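Local atomic coordinates of 2-oxo-1,2-dihydroquinoline 8-monooxygenase, oxygenase component (Pseudomonas putida, PDB entry 1Z02), a protein that probably hydroxylates 2-oxo-1,2-dihydroquinoline at its 8-position, passing electrons from a Rieske [2Fe-2S] cluster to a mononuclear iron where oxygen is activated. Residues A[109-114]-A[119-124]; A[234-239]-A[305-310]; A[321-326]-A[418-423]. All coordinates share one frame; numbering follows the deposited sequence.

In the fold
The three contacts come in series along the chain. Contact 1 is the hairpin of strands 110-113 and 119-122 in the Rieske domain, beside the [2Fe-2S] cluster. Contact 2 joins two loops of the catalytic domain, on the side of the mononuclear iron. Its centre is about 54 Å from that of contact 1. Such a separation of cluster and iron within one chain is consistent with electron transfer between neighbouring subunits, as in other Rieske oxygenases. Contact 3, about 29 Å from contact 1 and 38 Å from contact 2, centre to centre, ties the turn before strand 325-335 to the tail before helix 423-430. Contact 1 touches the second subunit and contact 3 both others; contact 2 touches neither.

Contact 1 (A[109-114]-A[119-124]); sequences GFTFDL and LVTIVA. With FES (Fe2/s2 (inorganic) cluster), chain H.
F110 and I122 form a non-hydrogen-bonded pair between antiparallel strands 110-113 and 119-122, and a beta bulge at V120 shifts the register by one residue between T111 and F112. T111 makes the hydrogen-bonded pair with T121: its N donates to T121 O (2.9 Å), while its O accepts from V120 N (3.0 Å). At the hairpin's cluster end, V123 N and T111 OG1 reach G109 O from opposite faces of its plane, T111 OG1 at 2.8 Å. F110 and I122 run side by side. CD1 of I122 sits over one face of the F110 ring, offset toward its rim and 3.9 Å from the centroid, a CH-pi contact. L119 crosses obliquely: its CD1 reaches F110 CD2 at 3.8 Å and also touches the F112 ring. The first torsion of F110 lies off the usual rotamers (chi1 -96°), with CG roughly anti to the carbonyl carbon; F110 CD1 comes within 3.4 Å of cluster sulfide S1. Replacing F110 with an alanine would probably open a gap between the cluster and I122 CD1 and leave that methyl without its ring. On the other face of the sheet, T121 CG2 packs on T111 CB at 3.7 Å. G109 and F110 line the pocket of the Rieske [2Fe-2S] cluster, with F110 stacked on H86. The second subunit packs on both faces: its L280 on T111 and T121, its V388 on F110; its N277 hydrogen-bonds T121 OG1. Strand 102-104 flanks strand 110-113 on its other edge, and F112 reaches strand 76-81.

Contact 2 (A[234-239]-A[305-310]); sequences MDWVLP and ENWPEE
W236 and W307 meet at the outer corners of their six-membered rings, where CH2 of one lies 3.7 Å from CH2 of the other. W236 CZ3 is the next closest, 3.9 Å from W307 CH2. The rings are neither stacked nor edge-to-face: their planes make 48° and their centroids are 5.8 Å apart. Nothing polar passes between the two segments, so the contact rests on these aromatic carbons alone. In W236, CG is anti to the carbonyl carbon (chi1 -68°). CB points toward 305-310, and CH2 at the far end of the indole makes the contact. CB of M234 lies over one face of this indole, 3.2 Å above the plane and offset toward the rim. The turn that presents W236 is a Schellman motif ending helix 229-233: D235 has positive phi, W236 N bonds to V231 O and D235 N to H232 O. W236 also folds back onto I230 and V231 of that helix. On the other side of the contact, W307 lies in the loop just after strand 301-305, part of the large antiparallel sheet of the Bet v 1-like catalytic domain of Rieske oxygenases. Its CG is anti to the backbone N (chi1 -175°), which carries the benzo ring across to W236. A cis peptide bond joins W307 to P308, and CB of P308 lies over a face of the W307 indole, 4.1 Å above the plane. F361 meets the same indole with its ring plane inclined. The W307 side chain is about 7 Å from that of H225, an iron ligand with H221 and D365, and about 9 Å from the iron.

Contact 3 (A[321-326]-A[418-423]); sequences ITDDTH and AVKDTS
K420 NZ donates a hydrogen bond to the syn lone pair of D323 OD1 (2.5 Å), the side facing OD2, closing a salt bridge. OD2 bonds to the hydroxyl of Y377, so both oxygens of this buried carboxylate have a partner. The K420 chain is extended as far as CE and then bends (chi4 -50°), which turns NZ onto D323. D324 comes from the opposite direction, and its OD1 stops 3.9 Å from K420 CD. D324 OD1 is 4.3 Å from K420 NZ. That is beyond a salt bridge, but it may still add to the negative field around the lysine. Within 321-326, T322 OG1 accepts from D324 N at 3.2 Å, an ST turn, and T322 OG1 shares a 2.8 Å hydrogen bond with T325 OG1. These bonds probably brace the turn just before strand 325-335. W38 packs against T322 and D323, Q62 of strand 58-63 touches T322, and 418-423 runs into helix 423-430, capped by T422. The trimer closes round the contact: D324 O accepts from S423 OG of the third subunit, and S423 OG donates in turn to D324 O of the second subunit.

Contact 1 (A[109-114]-A[119-124])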
ATOM      1  N   GLY A 109     -19.867 -12.272 -22.549  1.00 13.16           N
ATOM      2  CA  GLY A 109     -20.507 -13.559 -22.724  1.00 13.44           C
ATOM      3  C   GLY A 109     -19.705 -14.773 -23.144  1.00 13.16           C
ATOM      4  O   GLY A 109     -20.305 -15.757 -23.601  1.00 12.35           O
ATOM      5  N   PHE A 110     -18.380 -14.716 -23.026  1.00  8.99           N
ATOM      6  CA  PHE A 110     -17.569 -15.881 -23.358  1.00 10.14           C
ATOM      7  C   PHE A 110     -18.147 -16.940 -22.428  1.00 10.39           C
ATOM      8  O   PHE A 110     -18.309 -16.699 -21.232  1.00  8.72           O
ATOM      9  CB  PHE A 110     -16.094 -15.632 -23.037  1.00  8.61           C
ATOM     10  CG  PHE A 110     -15.275 -15.171 -24.224  1.00  7.78           C
ATOM     11  CD1 PHE A 110     -15.712 -14.118 -25.029  1.00  6.77           C
ATOM     12  CD2 PHE A 110     -14.055 -15.789 -24.520  1.00  6.17           C
ATOM     13  CE1 PHE A 110     -14.941 -13.682 -26.125  1.00  6.70           C
ATOM     14  CE2 PHE A 110     -13.276 -15.370 -25.601  1.00  6.81           C
ATOM     15  CZ  PHE A 110     -13.717 -14.311 -26.410  1.00  7.01           C
ATOM     16  N   THR A 111     -18.486 -18.101 -22.974  1.00 11.33           N
ATOM     17  CA  THR A 111     -19.102 -19.150 -22.167  1.00 10.94           C
ATOM     18  C   THR A 111     -18.283 -20.429 -22.122  1.00 11.71           C
ATOM     19  O   THR A 111     -17.791 -20.908 -23.150  1.00 12.92           O
ATOM     20  CB  THR A 111     -20.519 -19.452 -22.691  1.00 11.10           C
ATOM     21  OG1 THR A 111     -21.269 -18.231 -22.767  1.00 10.93           O
ATOM     22  CG2 THR A 111     -21.230 -20.404 -21.765  1.00  9.37           C
ATOM     23  N   PHE A 112     -18.147 -20.988 -20.923  1.00  8.81           N
ATOM     24  CA  PHE A 112     -17.341 -22.188 -20.752  1.00 10.18           C
ATOM     25  C   PHE A 112     -18.097 -23.379 -20.185  1.00 10.37           C
ATOM     26  O   PHE A 112     -19.018 -23.227 -19.379  1.00 10.91           O
ATOM     27  CB  PHE A 112     -16.130 -21.877 -19.863  1.00  9.09           C
ATOM     28  CG  PHE A 112     -15.407 -20.629 -20.264  1.00 10.21           C
ATOM     29  CD1 PHE A 112     -15.762 -19.404 -19.720  1.00 10.67           C
ATOM     30  CD2 PHE A 112     -14.411 -20.668 -21.229  1.00  7.35           C
ATOM     31  CE1 PHE A 112     -15.138 -18.230 -20.134  1.00 10.21           C
ATOM     32  CE2 PHE A 112     -13.780 -19.503 -21.652  1.00 10.61           C
ATOM     33  CZ  PHE A 112     -14.144 -18.279 -21.104  1.00  8.84           C
ATOM     34  N   ASP A 113     -17.696 -24.567 -20.627  1.00 11.18           N
ATOM     35  CA  ASP A 113     -18.307 -25.807 -20.174  1.00 12.30           C
ATOM     36  C   ASP A 113     -17.766 -26.139 -18.787  1.00 11.55           C
ATOM     37  O   ASP A 113     -16.557 -26.194 -18.586  1.00 11.49           O
ATOM     38  CB  ASP A 113     -17.976 -26.932 -21.145  1.00 13.48           C
ATOM     39  CG  ASP A 113     -18.672 -28.211 -20.787  1.00 15.33           C
ATOM     40  OD1 ASP A 113     -19.868 -28.210 -20.602  1.00 19.64           O
ATOM     41  OD2 ASP A 113     -18.053 -29.248 -20.672  1.00 21.64           O
ATOM     42  N   LEU A 114     -18.664 -26.343 -17.831  1.00 11.88           N
ATOM     43  CA  LEU A 114     -18.264 -26.641 -16.462  1.00 12.83           C
ATOM     44  C   LEU A 114     -17.382 -27.870 -16.332  1.00 15.89           C
ATOM     45  O   LEU A 114     -16.500 -27.916 -15.480  1.00 15.23           O
ATOM     46  CB  LEU A 114     -19.495 -26.824 -15.581  1.00 12.35           C
ATOM     47  CG  LEU A 114     -20.312 -25.562 -15.298  1.00  9.78           C
ATOM     48  CD1 LEU A 114     -21.557 -25.943 -14.509  1.00  9.97           C
ATOM     49  CD2 LEU A 114     -19.474 -24.567 -14.520  1.00  9.45           C
ATOM     50  N   LEU A 119     -14.351 -23.447 -24.406  1.00 12.07           N
ATOM     51  CA  LEU A 119     -15.119 -22.276 -24.820  1.00 11.33           C
ATOM     52  C   LEU A 119     -16.185 -22.832 -25.753  1.00 11.93           C
ATOM     53  O   LEU A 119     -15.898 -23.171 -26.907  1.00 13.19           O
ATOM     54  CB  LEU A 119     -14.221 -21.286 -25.576  1.00 10.85           C
ATOM     55  CG  LEU A 119     -14.896 -20.025 -26.135  1.00  9.75           C
ATOM     56  CD1 LEU A 119     -15.534 -19.250 -25.004  1.00 10.54           C
ATOM     57  CD2 LEU A 119     -13.869 -19.160 -26.867  1.00  9.30           C
ATOM     58  N   VAL A 120     -17.414 -22.946 -25.255  1.00 12.14           N
ATOM     59  CA  VAL A 120     -18.493 -23.508 -26.066  1.00 11.24           C
ATOM     60  C   VAL A 120     -19.242 -22.507 -26.934  1.00 11.43           C
ATOM     61  O   VAL A 120     -19.919 -22.890 -27.883  1.00 10.15           O
ATOM     62  CB  VAL A 120     -19.506 -24.258 -25.182  1.00 13.82           C
ATOM     63  CG1 VAL A 120     -18.800 -25.383 -24.437  1.00 12.51           C
ATOM     64  CG2 VAL A 120     -20.161 -23.308 -24.207  1.00 12.50           C
ATOM     65  N   THR A 121     -19.118 -21.223 -26.616  1.00 10.77           N
ATOM     66  CA  THR A 121     -19.782 -20.191 -27.399  1.00 10.81           C
ATOM     67  C   THR A 121     -19.484 -18.827 -26.803  1.00 10.85           C
ATOM     68  O   THR A 121     -18.861 -18.733 -25.750  1.00  9.96           O
ATOM     69  CB  THR A 121     -21.317 -20.404 -27.409  1.00 10.24           C
ATOM     70  OG1 THR A 121     -21.931 -19.536 -28.377  1.00  8.87           O
ATOM     71  CG2 THR A 121     -21.893 -20.114 -26.032  1.00  8.71           C
ATOM     72  N   ILE A 122     -19.909 -17.778 -27.500  1.00 10.10           N
ATOM     73  CA  ILE A 122     -19.754 -16.399 -27.030  1.00 10.93           C
ATOM     74  C   ILE A 122     -21.127 -15.761 -27.260  1.00 10.62           C
ATOM     75  O   ILE A 122     -21.557 -15.598 -28.401  1.00  9.43           O
ATOM     76  CB  ILE A 122     -18.685 -15.612 -27.838  1.00  9.99           C
ATOM     77  CG1 ILE A 122     -17.318 -16.281 -27.702  1.00 10.30           C
ATOM     78  CG2 ILE A 122     -18.586 -14.178 -27.317  1.00 10.58           C
ATOM     79  CD1 ILE A 122     -16.287 -15.737 -28.641  1.00 11.07           C
ATOM     80  N   VAL A 123     -21.816 -15.405 -26.182  1.00 11.34           N
ATOM     81  CA  VAL A 123     -23.145 -14.815 -26.310  1.00 14.72           C
ATOM     82  C   VAL A 123     -23.228 -13.748 -27.399  1.00 16.74           C
ATOM     83  O   VAL A 123     -24.159 -13.730 -28.196  1.00 19.49           O
ATOM     84  CB  VAL A 123     -23.618 -14.202 -24.967  1.00 14.33           C
ATOM     85  CG1 VAL A 123     -24.955 -13.523 -25.152  1.00 14.80           C
ATOM     86  CG2 VAL A 123     -23.750 -15.293 -23.908  1.00 14.22           C
ATOM     87  N   ALA A 124     -22.245 -12.864 -27.449  1.00 21.08           N
ATOM     88  CA  ALA A 124     -22.258 -11.790 -28.437  1.00 23.80           C
ATOM     89  C   ALA A 124     -21.708 -12.147 -29.816  1.00 23.66           C
ATOM     90  O   ALA A 124     -21.712 -11.301 -30.716  1.00 24.50           O
ATOM     91  CB  ALA A 124     -21.499 -10.583 -27.883  1.00 25.57           C
TER
HETATM   92 FE1  FES H 500     -15.104 -10.332 -22.632  1.00 12.86          FE
HETATM   93 FE2  FES H 500     -15.082 -11.997 -20.585  1.00 10.32          FE
HETATM   94  S1  FES H 500     -16.297 -12.131 -22.369  1.00 12.58           S
HETATM   95  S2  FES H 500     -13.903 -10.140 -20.729  1.00 15.27           S

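Contact 2 (A[234-239]-A[305-310])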
ATOM      1  N   MET A 234      -9.595 -26.214  32.931  1.00 23.60           N
ATOM      2  CA  MET A 234      -9.360 -27.655  33.043  1.00 24.43           C
ATOM      3  C   MET A 234      -8.334 -28.000  34.122  1.00 25.26           C
ATOM      4  O   MET A 234      -8.066 -29.178  34.380  1.00 24.99           O
ATOM      5  CB  MET A 234      -8.897 -28.226  31.700  1.00 23.63           C
ATOM      6  CG  MET A 234      -9.875 -28.005  30.576  1.00 24.42           C
ATOM      7  SD  MET A 234     -11.509 -28.703  30.909  1.00 24.23           S
ATOM      8  CE  MET A 234     -11.219 -30.419  30.505  1.00 27.41           C
ATOM      9  N   ASP A 235      -7.772 -26.972  34.754  1.00 25.07           N
ATOM     10  CA  ASP A 235      -6.766 -27.164  35.794  1.00 27.78           C
ATOM     11  C   ASP A 235      -5.517 -27.842  35.243  1.00 28.14           C
ATOM     12  O   ASP A 235      -4.888 -28.662  35.921  1.00 28.66           O
ATOM     13  CB  ASP A 235      -7.332 -28.004  36.942  1.00 32.25           C
ATOM     14  CG  ASP A 235      -8.302 -27.226  37.806  1.00 35.03           C
ATOM     15  OD1 ASP A 235      -9.453 -27.651  37.955  1.00 37.67           O
ATOM     16  OD2 ASP A 235      -7.918 -26.180  38.342  1.00 36.38           O
ATOM     17  N   TRP A 236      -5.168 -27.509  34.006  1.00 26.75           N
ATOM     18  CA  TRP A 236      -3.990 -28.083  33.379  1.00 26.04           C
ATOM     19  C   TRP A 236      -2.718 -27.424  33.898  1.00 26.66           C
ATOM     20  O   TRP A 236      -2.725 -26.268  34.321  1.00 27.30           O
ATOM     21  CB  TRP A 236      -4.034 -27.910  31.857  1.00 24.35           C
ATOM     22  CG  TRP A 236      -5.088 -28.700  31.151  1.00 22.50           C
ATOM     23  CD1 TRP A 236      -5.786 -29.773  31.635  1.00 21.52           C
ATOM     24  CD2 TRP A 236      -5.518 -28.517  29.799  1.00 20.72           C
ATOM     25  NE1 TRP A 236      -6.624 -30.269  30.662  1.00 21.20           N
ATOM     26  CE2 TRP A 236      -6.479 -29.518  29.527  1.00 20.78           C
ATOM     27  CE3 TRP A 236      -5.182 -27.605  28.790  1.00 20.09           C
ATOM     28  CZ2 TRP A 236      -7.109 -29.630  28.280  1.00 22.00           C
ATOM     29  CZ3 TRP A 236      -5.805 -27.714  27.554  1.00 19.88           C
ATOM     30  CH2 TRP A 236      -6.760 -28.723  27.309  1.00 21.07           C
ATOM     31  N   VAL A 237      -1.630 -28.184  33.865  1.00 27.14           N
ATOM     32  CA  VAL A 237      -0.326 -27.702  34.281  1.00 27.84           C
ATOM     33  C   VAL A 237       0.590 -28.122  33.147  1.00 28.59           C
ATOM     34  O   VAL A 237       1.059 -29.260  33.101  1.00 29.92           O
ATOM     35  CB  VAL A 237       0.144 -28.358  35.592  1.00 28.10           C
ATOM     36  CG1 VAL A 237       1.542 -27.873  35.934  1.00 28.99           C
ATOM     37  CG2 VAL A 237      -0.819 -28.008  36.725  1.00 26.97           C
ATOM     38  N   LEU A 238       0.825 -27.201  32.221  1.00 28.13           N
ATOM     39  CA  LEU A 238       1.652 -27.475  31.057  1.00 26.97           C
ATOM     40  C   LEU A 238       3.145 -27.498  31.347  1.00 26.38           C
ATOM     41  O   LEU A 238       3.618 -26.836  32.269  1.00 26.83           O
ATOM     42  CB  LEU A 238       1.382 -26.432  29.965  1.00 27.06           C
ATOM     43  CG  LEU A 238      -0.080 -26.144  29.625  1.00 26.58           C
ATOM     44  CD1 LEU A 238      -0.129 -25.108  28.513  1.00 27.31           C
ATOM     45  CD2 LEU A 238      -0.790 -27.422  29.205  1.00 26.09           C
ATOM     46  N   PRO A 239       3.905 -28.284  30.563  1.00 25.78           N
ATOM     47  CA  PRO A 239       5.355 -28.396  30.713  1.00 25.76           C
ATOM     48  C   PRO A 239       6.054 -27.221  30.018  1.00 25.91           C
ATOM     49  O   PRO A 239       5.526 -26.663  29.053  1.00 27.15           O
ATOM     50  CB  PRO A 239       5.665 -29.732  30.049  1.00 25.03           C
ATOM     51  CG  PRO A 239       4.692 -29.758  28.924  1.00 25.18           C
ATOM     52  CD  PRO A 239       3.410 -29.291  29.604  1.00 25.19           C
ATOM     53  N   GLU A 305      -4.636 -35.765  16.953  1.00 15.01           N
ATOM     54  CA  GLU A 305      -5.429 -36.876  17.471  1.00 15.53           C
ATOM     55  C   GLU A 305      -5.834 -36.641  18.918  1.00 14.48           C
ATOM     56  O   GLU A 305      -5.084 -36.049  19.692  1.00 14.37           O
ATOM     57  CB  GLU A 305      -4.628 -38.185  17.386  1.00 16.79           C
ATOM     58  CG  GLU A 305      -4.133 -38.505  15.997  1.00 17.15           C
ATOM     59  CD  GLU A 305      -3.162 -39.663  15.968  1.00 19.67           C
ATOM     60  OE1 GLU A 305      -2.071 -39.507  15.373  1.00 19.25           O
ATOM     61  OE2 GLU A 305      -3.495 -40.727  16.533  1.00 19.46           O
ATOM     62  N   ASN A 306      -7.027 -37.107  19.271  1.00 15.65           N
ATOM     63  CA  ASN A 306      -7.543 -36.992  20.629  1.00 17.41           C
ATOM     64  C   ASN A 306      -7.636 -35.558  21.149  1.00 18.32           C
ATOM     65  O   ASN A 306      -7.309 -35.275  22.308  1.00 18.06           O
ATOM     66  CB  ASN A 306      -6.690 -37.835  21.577  1.00 14.91           C
ATOM     67  CG  ASN A 306      -7.503 -38.435  22.696  1.00 16.20           C
ATOM     68  OD1 ASN A 306      -8.521 -39.091  22.455  1.00 13.79           O
ATOM     69  ND2 ASN A 306      -7.062 -38.223  23.928  1.00 13.77           N
ATOM     70  N   TRP A 307      -8.100 -34.658  20.288  1.00 18.78           N
ATOM     71  CA  TRP A 307      -8.255 -33.253  20.652  1.00 17.50           C
ATOM     72  C   TRP A 307      -9.541 -32.690  20.042  1.00 18.11           C
ATOM     73  O   TRP A 307      -9.834 -32.916  18.864  1.00 16.34           O
ATOM     74  CB  TRP A 307      -7.041 -32.457  20.170  1.00 17.93           C
ATOM     75  CG  TRP A 307      -7.035 -31.021  20.591  1.00 17.47           C
ATOM     76  CD1 TRP A 307      -7.632 -29.974  19.949  1.00 18.30           C
ATOM     77  CD2 TRP A 307      -6.415 -30.473  21.759  1.00 16.84           C
ATOM     78  NE1 TRP A 307      -7.422 -28.808  20.643  1.00 17.68           N
ATOM     79  CE2 TRP A 307      -6.677 -29.085  21.761  1.00 17.61           C
ATOM     80  CE3 TRP A 307      -5.663 -31.020  22.809  1.00 18.00           C
ATOM     81  CZ2 TRP A 307      -6.214 -28.234  22.769  1.00 18.71           C
ATOM     82  CZ3 TRP A 307      -5.201 -30.171  23.817  1.00 18.70           C
ATOM     83  CH2 TRP A 307      -5.480 -28.793  23.786  1.00 19.67           C
ATOM     84  N   PRO A 308     -10.330 -31.951  20.839  1.00 18.35           N
ATOM     85  CA  PRO A 308     -10.080 -31.628  22.253  1.00 18.93           C
ATOM     86  C   PRO A 308     -10.483 -32.730  23.239  1.00 19.38           C
ATOM     87  O   PRO A 308     -10.171 -32.661  24.429  1.00 16.51           O
ATOM     88  CB  PRO A 308     -10.878 -30.344  22.454  1.00 18.05           C
ATOM     89  CG  PRO A 308     -12.016 -30.519  21.532  1.00 19.57           C
ATOM     90  CD  PRO A 308     -11.408 -31.112  20.293  1.00 17.26           C
ATOM     91  N   GLU A 309     -11.185 -33.738  22.731  1.00 19.96           N
ATOM     92  CA  GLU A 309     -11.625 -34.869  23.541  1.00 22.56           C
ATOM     93  C   GLU A 309     -11.572 -36.167  22.734  1.00 23.76           C
ATOM     94  O   GLU A 309     -11.422 -36.145  21.507  1.00 22.99           O
ATOM     95  CB  GLU A 309     -13.050 -34.637  24.047  1.00 22.48           C
ATOM     96  CG  GLU A 309     -13.164 -33.533  25.083  1.00 26.91           C
ATOM     97  CD  GLU A 309     -14.604 -33.194  25.423  1.00 27.05           C
ATOM     98  OE1 GLU A 309     -14.822 -32.478  26.425  1.00 30.67           O
ATOM     99  OE2 GLU A 309     -15.516 -33.633  24.690  1.00 29.26           O
ATOM    100  N   GLU A 310     -11.712 -37.294  23.424  1.00 24.18           N
ATOM    101  CA  GLU A 310     -11.664 -38.592  22.765  1.00 27.45           C
ATOM    102  C   GLU A 310     -12.690 -38.692  21.651  1.00 26.07           C
ATOM    103  O   GLU A 310     -13.792 -38.149  21.756  1.00 25.86           O
ATOM    104  CB  GLU A 310     -11.889 -39.711  23.781  1.00 34.23           C
ATOM    105  CG  GLU A 310     -11.035 -39.603  25.018  1.00 43.59           C
ATOM    106  CD  GLU A 310     -11.167 -40.814  25.911  1.00 50.46           C
ATOM    107  OE1 GLU A 310     -10.599 -40.792  27.020  1.00 56.40           O
ATOM    108  OE2 GLU A 310     -11.835 -41.789  25.508  1.00 56.34           O
TER

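Contact 3 (A[321-326]-A[418-423])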
ATOM      1  N   ILE A 321      -2.701 -18.232  -0.455  1.00  6.27           N
ATOM      2  CA  ILE A 321      -3.585 -17.438  -1.298  1.00  6.45           C
ATOM      3  C   ILE A 321      -2.665 -16.713  -2.275  1.00  7.50           C
ATOM      4  O   ILE A 321      -2.813 -16.829  -3.496  1.00  7.95           O
ATOM      5  CB  ILE A 321      -4.382 -16.422  -0.463  1.00  5.65           C
ATOM      6  CG1 ILE A 321      -5.319 -17.167   0.488  1.00  3.33           C
ATOM      7  CG2 ILE A 321      -5.176 -15.501  -1.388  1.00  1.87           C
ATOM      8  CD1 ILE A 321      -6.045 -16.282   1.456  1.00  6.32           C
ATOM      9  N   THR A 322      -1.727 -15.954  -1.710  1.00  6.61           N
ATOM     10  CA  THR A 322      -0.704 -15.259  -2.480  1.00  6.74           C
ATOM     11  C   THR A 322       0.553 -15.672  -1.724  1.00  7.75           C
ATOM     12  O   THR A 322       0.522 -16.635  -0.949  1.00  9.01           O
ATOM     13  CB  THR A 322      -0.852 -13.709  -2.461  1.00  5.99           C
ATOM     14  OG1 THR A 322      -0.760 -13.225  -1.116  1.00  6.94           O
ATOM     15  CG2 THR A 322      -2.173 -13.287  -3.084  1.00  6.43           C
ATOM     16  N   ASP A 323       1.661 -14.983  -1.936  1.00  8.12           N
ATOM     17  CA  ASP A 323       2.871 -15.348  -1.220  1.00  6.98           C
ATOM     18  C   ASP A 323       2.943 -14.703   0.160  1.00  6.18           C
ATOM     19  O   ASP A 323       3.882 -14.955   0.907  1.00  8.01           O
ATOM     20  CB  ASP A 323       4.103 -14.983  -2.046  1.00  7.44           C
ATOM     21  CG  ASP A 323       4.212 -13.494  -2.305  1.00  7.04           C
ATOM     22  OD1 ASP A 323       3.177 -12.802  -2.339  1.00  8.24           O
ATOM     23  OD2 ASP A 323       5.345 -13.024  -2.490  1.00 10.59           O
ATOM     24  N   ASP A 324       1.973 -13.859   0.508  1.00  7.33           N
ATOM     25  CA  ASP A 324       1.998 -13.261   1.834  1.00  6.42           C
ATOM     26  C   ASP A 324       0.655 -13.295   2.560  1.00  6.78           C
ATOM     27  O   ASP A 324       0.447 -12.561   3.518  1.00  7.43           O
ATOM     28  CB  ASP A 324       2.575 -11.835   1.799  1.00  8.13           C
ATOM     29  CG  ASP A 324       1.622 -10.819   1.221  1.00  8.40           C
ATOM     30  OD1 ASP A 324       1.979  -9.618   1.246  1.00 10.17           O
ATOM     31  OD2 ASP A 324       0.531 -11.201   0.751  1.00  7.99           O
ATOM     32  N   THR A 325      -0.258 -14.144   2.086  1.00  7.25           N
ATOM     33  CA  THR A 325      -1.563 -14.347   2.726  1.00  6.50           C
ATOM     34  C   THR A 325      -1.922 -15.810   2.549  1.00  6.99           C
ATOM     35  O   THR A 325      -1.500 -16.447   1.580  1.00  7.59           O
ATOM     36  CB  THR A 325      -2.708 -13.473   2.127  1.00  5.15           C
ATOM     37  OG1 THR A 325      -2.861 -13.741   0.729  1.00  4.35           O
ATOM     38  CG2 THR A 325      -2.419 -11.997   2.334  1.00  4.32           C
ATOM     39  N   HIS A 326      -2.674 -16.350   3.500  1.00  7.65           N
ATOM     40  CA  HIS A 326      -3.100 -17.745   3.467  1.00  7.54           C
ATOM     41  C   HIS A 326      -4.453 -17.857   4.146  1.00  9.15           C
ATOM     42  O   HIS A 326      -4.870 -16.953   4.876  1.00 10.53           O
ATOM     43  CB  HIS A 326      -2.105 -18.645   4.205  1.00  6.83           C
ATOM     44  CG  HIS A 326      -1.961 -18.327   5.662  1.00  7.47           C
ATOM     45  ND1 HIS A 326      -1.252 -17.236   6.120  1.00  7.87           N
ATOM     46  CD2 HIS A 326      -2.459 -18.938   6.765  1.00  9.06           C
ATOM     47  CE1 HIS A 326      -1.320 -17.188   7.438  1.00  8.31           C
ATOM     48  NE2 HIS A 326      -2.049 -18.209   7.856  1.00  7.98           N
ATOM     49  N   ALA A 418      -0.903 -10.364  -8.127  1.00  8.78           N
ATOM     50  CA  ALA A 418       0.286 -10.352  -8.982  1.00  8.99           C
ATOM     51  C   ALA A 418       1.080  -9.082  -8.678  1.00  8.87           C
ATOM     52  O   ALA A 418       2.311  -9.080  -8.707  1.00 11.23           O
ATOM     53  CB  ALA A 418      -0.122 -10.376 -10.439  1.00  8.30           C
ATOM     54  N   VAL A 419       0.354  -8.007  -8.389  1.00  5.50           N
ATOM     55  CA  VAL A 419       0.943  -6.718  -8.038  1.00  8.14           C
ATOM     56  C   VAL A 419       0.311  -6.351  -6.699  1.00  6.83           C
ATOM     57  O   VAL A 419      -0.911  -6.357  -6.569  1.00  5.63           O
ATOM     58  CB  VAL A 419       0.606  -5.643  -9.083  1.00  8.43           C
ATOM     59  CG1 VAL A 419       1.187  -4.327  -8.666  1.00  9.04           C
ATOM     60  CG2 VAL A 419       1.145  -6.058 -10.433  1.00 10.78           C
ATOM     61  N   LYS A 420       1.135  -6.028  -5.705  1.00  7.35           N
ATOM     62  CA  LYS A 420       0.604  -5.725  -4.379  1.00  6.05           C
ATOM     63  C   LYS A 420       0.174  -4.297  -4.080  1.00  5.33           C
ATOM     64  O   LYS A 420      -0.581  -4.075  -3.130  1.00  4.30           O
ATOM     65  CB  LYS A 420       1.612  -6.153  -3.307  1.00  7.90           C
ATOM     66  CG  LYS A 420       2.094  -7.592  -3.418  1.00 10.54           C
ATOM     67  CD  LYS A 420       2.916  -7.991  -2.199  1.00 14.82           C
ATOM     68  CE  LYS A 420       3.652  -9.301  -2.426  1.00 17.55           C
ATOM     69  NZ  LYS A 420       2.772 -10.371  -2.948  1.00 19.46           N
ATOM     70  N   ASP A 421       0.646  -3.323  -4.857  1.00  6.00           N
ATOM     71  CA  ASP A 421       0.289  -1.933  -4.573  1.00  5.33           C
ATOM     72  C   ASP A 421      -0.527  -1.201  -5.636  1.00  5.34           C
ATOM     73  O   ASP A 421      -0.236  -0.047  -5.948  1.00  5.98           O
ATOM     74  CB  ASP A 421       1.556  -1.127  -4.276  1.00  4.37           C
ATOM     75  CG  ASP A 421       2.581  -1.235  -5.381  1.00  6.32           C
ATOM     76  OD1 ASP A 421       3.656  -0.615  -5.260  1.00  9.96           O
ATOM     77  OD2 ASP A 421       2.317  -1.942  -6.376  1.00  7.05           O
ATOM     78  N   THR A 422      -1.550  -1.858  -6.178  1.00  4.66           N
ATOM     79  CA  THR A 422      -2.405  -1.244  -7.199  1.00  4.45           C
ATOM     80  C   THR A 422      -3.370  -0.229  -6.597  1.00  4.24           C
ATOM     81  O   THR A 422      -3.653  -0.265  -5.403  1.00  2.58           O
ATOM     82  CB  THR A 422      -3.253  -2.304  -7.934  1.00  2.17           C
ATOM     83  OG1 THR A 422      -4.230  -2.854  -7.038  1.00  4.21           O
ATOM     84  CG2 THR A 422      -2.369  -3.416  -8.450  1.00  4.11           C
ATOM     85  N   SER A 423      -3.895   0.668  -7.430  1.00  3.79           N
ATOM     86  CA  SER A 423      -4.832   1.675  -6.951  1.00  4.84           C
ATOM     87  C   SER A 423      -6.123   1.019  -6.483  1.00  6.09           C
ATOM     88  O   SER A 423      -6.874   1.600  -5.697  1.00  5.57           O
ATOM     89  CB  SER A 423      -5.134   2.695  -8.046  1.00  3.24           C
ATOM     90  OG  SER A 423      -5.756   2.085  -9.161  1.00  6.31           O
TER